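Local coordinates for putative carbohydrate-active enzyme (Uncultured organism, PDB 5WH8), which probably hydrolyses O-glycosidic bonds, consistent with a cellulase of glycoside hydrolase family 5, and forms the barrel module of a longer multi-modular protein, at residues I146-W157 with I180-S188. Numbering follows the deposited sequence.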
# COMPACT_ATOMS: atom_id res chain seq x y z
N ILE A 146 -8.88 0.91 1.39
CA ILE A 146 -10.25 0.46 1.14
C ILE A 146 -10.67 0.46 -0.35
O ILE A 146 -11.68 -0.19 -0.69
CB ILE A 146 -11.27 1.29 2.01
CG1 ILE A 146 -11.11 2.80 1.78
CG2 ILE A 146 -11.11 0.95 3.49
CD1 ILE A 146 -12.29 3.66 2.33
N CYS A 147 -9.93 1.15 -1.23
CA CYS A 147 -10.19 1.14 -2.69
C CYS A 147 -9.01 1.69 -3.51
O CYS A 147 -8.90 2.88 -3.75
CB CYS A 147 -11.47 1.94 -3.04
SG CYS A 147 -11.58 3.61 -2.36
N ASN A 148 -8.16 0.78 -3.98
CA ASN A 148 -6.94 1.10 -4.74
C ASN A 148 -6.98 2.34 -5.67
O ASN A 148 -6.34 3.38 -5.38
CB ASN A 148 -6.58 -0.15 -5.56
CG ASN A 148 -5.46 0.07 -6.56
OD1 ASN A 148 -4.39 0.56 -6.21
ND2 ASN A 148 -5.70 -0.31 -7.82
N GLU A 149 -7.67 2.21 -6.80
CA GLU A 149 -7.71 3.25 -7.85
C GLU A 149 -9.11 3.45 -8.42
O GLU A 149 -9.47 2.87 -9.45
CB GLU A 149 -6.76 2.92 -9.02
CG GLU A 149 -5.29 3.17 -8.64
CD GLU A 149 -4.33 2.86 -9.77
OE1 GLU A 149 -4.76 2.45 -10.87
OE2 GLU A 149 -3.10 3.04 -9.58
N PRO A 150 -9.93 4.29 -7.75
CA PRO A 150 -11.17 4.75 -8.38
C PRO A 150 -10.85 5.36 -9.74
O PRO A 150 -9.85 6.05 -9.85
CB PRO A 150 -11.72 5.79 -7.38
CG PRO A 150 -11.10 5.40 -6.07
CD PRO A 150 -9.72 4.94 -6.45
N ASN A 151 -11.65 5.07 -10.75
CA ASN A 151 -11.39 5.61 -12.08
C ASN A 151 -12.62 5.54 -12.96
O ASN A 151 -13.54 4.74 -12.73
CB ASN A 151 -10.20 4.90 -12.76
CG ASN A 151 -10.50 3.45 -13.13
OD1 ASN A 151 -10.94 3.15 -14.25
ND2 ASN A 151 -10.24 2.53 -12.19
N GLY A 152 -12.61 6.40 -13.97
CA GLY A 152 -13.71 6.60 -14.89
C GLY A 152 -14.13 8.06 -14.84
O GLY A 152 -14.01 8.70 -13.80
N PHE A 153 -14.62 8.61 -15.95
CA PHE A 153 -15.10 9.99 -15.92
C PHE A 153 -16.33 10.13 -15.02
O PHE A 153 -16.60 11.19 -14.47
CB PHE A 153 -15.41 10.50 -17.34
CG PHE A 153 -15.97 11.90 -17.37
CD1 PHE A 153 -15.15 12.99 -17.14
CD2 PHE A 153 -17.32 12.12 -17.62
CE1 PHE A 153 -15.66 14.28 -17.16
CE2 PHE A 153 -17.84 13.41 -17.64
CZ PHE A 153 -17.01 14.49 -17.41
N ASP A 154 -17.07 9.03 -14.87
CA ASP A 154 -18.28 9.00 -14.05
C ASP A 154 -17.99 8.95 -12.55
O ASP A 154 -18.91 9.06 -11.73
CB ASP A 154 -19.14 7.79 -14.43
CG ASP A 154 -18.37 6.48 -14.33
OD1 ASP A 154 -17.21 6.43 -14.80
OD2 ASP A 154 -18.93 5.49 -13.79
N VAL A 155 -16.73 8.78 -12.19
CA VAL A 155 -16.38 8.53 -10.79
C VAL A 155 -15.69 9.75 -10.19
O VAL A 155 -14.50 9.96 -10.39
CB VAL A 155 -15.47 7.29 -10.66
CG1 VAL A 155 -15.13 7.01 -9.22
CG2 VAL A 155 -16.21 6.08 -11.25
N LYS A 156 -16.48 10.56 -9.48
CA LYS A 156 -16.01 11.80 -8.87
C LYS A 156 -15.70 11.60 -7.40
O LYS A 156 -16.03 10.56 -6.81
CB LYS A 156 -17.05 12.91 -9.02
CG LYS A 156 -17.57 13.15 -10.42
CD LYS A 156 -16.45 13.58 -11.34
CE LYS A 156 -16.96 14.06 -12.69
NZ LYS A 156 -15.86 14.13 -13.69
N TRP A 157 -15.06 12.59 -6.79
CA TRP A 157 -14.78 12.49 -5.36
C TRP A 157 -16.08 12.27 -4.55
O TRP A 157 -16.10 11.45 -3.63
CB TRP A 157 -14.01 13.74 -4.84
CG TRP A 157 -13.90 13.73 -3.37
CD1 TRP A 157 -14.41 14.67 -2.51
CD2 TRP A 157 -13.30 12.71 -2.54
NE1 TRP A 157 -14.16 14.30 -1.21
CE2 TRP A 157 -13.47 13.11 -1.20
CE3 TRP A 157 -12.63 11.52 -2.81
CZ2 TRP A 157 -13.01 12.34 -0.12
CZ3 TRP A 157 -12.16 10.75 -1.74
CH2 TRP A 157 -12.37 11.16 -0.41
N ILE A 180 -6.79 4.10 8.02
CA ILE A 180 -7.51 3.81 6.79
C ILE A 180 -6.96 4.73 5.71
O ILE A 180 -6.78 5.93 5.94
CB ILE A 180 -9.04 4.00 6.94
CG1 ILE A 180 -9.57 2.96 7.92
CG2 ILE A 180 -9.75 3.90 5.60
CD1 ILE A 180 -11.00 3.17 8.37
N ILE A 181 -6.63 4.15 4.55
CA ILE A 181 -6.08 4.91 3.41
C ILE A 181 -7.13 4.89 2.32
O ILE A 181 -7.53 3.80 1.87
CB ILE A 181 -4.75 4.33 2.86
CG1 ILE A 181 -3.73 4.08 3.97
CG2 ILE A 181 -4.15 5.28 1.77
CD1 ILE A 181 -2.49 3.27 3.55
N CYS A 182 -7.57 6.06 1.89
CA CYS A 182 -8.69 6.20 0.96
C CYS A 182 -8.26 6.65 -0.42
O CYS A 182 -7.64 7.71 -0.55
CB CYS A 182 -9.70 7.23 1.51
SG CYS A 182 -11.23 7.38 0.50
N GLY A 183 -8.60 5.86 -1.44
CA GLY A 183 -8.28 6.17 -2.82
C GLY A 183 -8.97 7.44 -3.30
O GLY A 183 -9.92 7.92 -2.66
N THR A 184 -8.46 7.99 -4.40
CA THR A 184 -8.99 9.25 -4.94
C THR A 184 -9.25 9.09 -6.44
O THR A 184 -8.81 8.11 -7.05
CB THR A 184 -8.03 10.42 -4.63
OG1 THR A 184 -6.71 10.13 -5.10
CG2 THR A 184 -7.99 10.70 -3.10
N PRO A 185 -10.05 10.00 -7.02
CA PRO A 185 -10.41 9.84 -8.44
C PRO A 185 -9.22 9.91 -9.42
O PRO A 185 -8.12 10.34 -9.09
CB PRO A 185 -11.39 10.99 -8.69
CG PRO A 185 -11.95 11.32 -7.35
CD PRO A 185 -10.81 11.10 -6.38
N THR A 186 -9.50 9.48 -10.65
CA THR A 186 -8.54 9.43 -11.75
C THR A 186 -7.29 8.61 -11.35
O THR A 186 -6.14 9.05 -11.42
CB THR A 186 -8.18 10.85 -12.23
OG1 THR A 186 -9.38 11.62 -12.43
CG2 THR A 186 -7.43 10.78 -13.55
N TRP A 187 -7.55 7.37 -10.95
CA TRP A 187 -6.52 6.41 -10.58
C TRP A 187 -5.66 6.94 -9.44
O TRP A 187 -4.42 6.86 -9.46
CB TRP A 187 -5.63 6.02 -11.77
CG TRP A 187 -6.38 5.31 -12.90
CD1 TRP A 187 -6.68 3.97 -12.98
CD2 TRP A 187 -6.93 5.91 -14.07
NE1 TRP A 187 -7.37 3.71 -14.14
CE2 TRP A 187 -7.52 4.87 -14.84
CE3 TRP A 187 -6.94 7.21 -14.58
CZ2 TRP A 187 -8.15 5.11 -16.05
CZ3 TRP A 187 -7.57 7.44 -15.80
CH2 TRP A 187 -8.15 6.38 -16.52
N SER A 188 -6.36 7.45 -8.42
CA SER A 188 -5.75 8.04 -7.21
C SER A 188 -4.74 9.14 -7.57
O SER A 188 -3.61 9.20 -7.04
CB SER A 188 -5.13 6.96 -6.31
OG SER A 188 -6.17 6.25 -5.68
O HOH W 1 -8.03 3.14 -0.73
O HOH W 2 -8.64 1.21 -15.35
O HOH W 3 -12.28 8.77 -11.46
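W187 lies against N151 and E149, which meet different parts of its indole. N151 CB sits 3.4 Å from the centroid of the five-membered ring, over one face, in a CH-pi contact. With chi1 at 69°, CG is placed between backbone N and carbonyl carbon, and the amide spreads almost flat above the ring, the two planes only 9° apart. N151 ND2 donates a fairly straight bond to E149 O (2.9 Å), with L111 O as a second acceptor, while water 2 joins OD1 to W187 NE1. E149 instead comes to the ring edge: OE1 is 3.2 Å from W187 CD1, the carboxylate standing nearly perpendicular to the indole. Its other oxygen bonds to H209.

Next to these side chains the two segments are hydrogen-bonded directly: P150 O accepts from W187 N at 2.9 Å, and the S188 hydroxyl OG donates to N148 O and accepts from T184 N. Here the loops after strands 142-145 and 180-182, the fourth and fifth of the closed eight-stranded TIM barrel, meet at its C-terminal end. The N148-E149 pair after the fourth strand matches the Asn-Glu signature of family 5, in which the glutamate is the general acid/base; E149 and E237, after the seventh strand, touch here and are probably the catalytic pair.

Farther along, P185 and W157 pack together. P185 CG reaches to 3.4 Å from W157 N, at the start of helix 157-172, and CD approaches CE3 obliquely. The W157 ring turns its edge to C182 SG and G183 O, while its NE1 bonds to D197 O. At the strand end, I146 N donates to I181 O (3.2 Å), and water 1 bridges that same oxygen to C147 N.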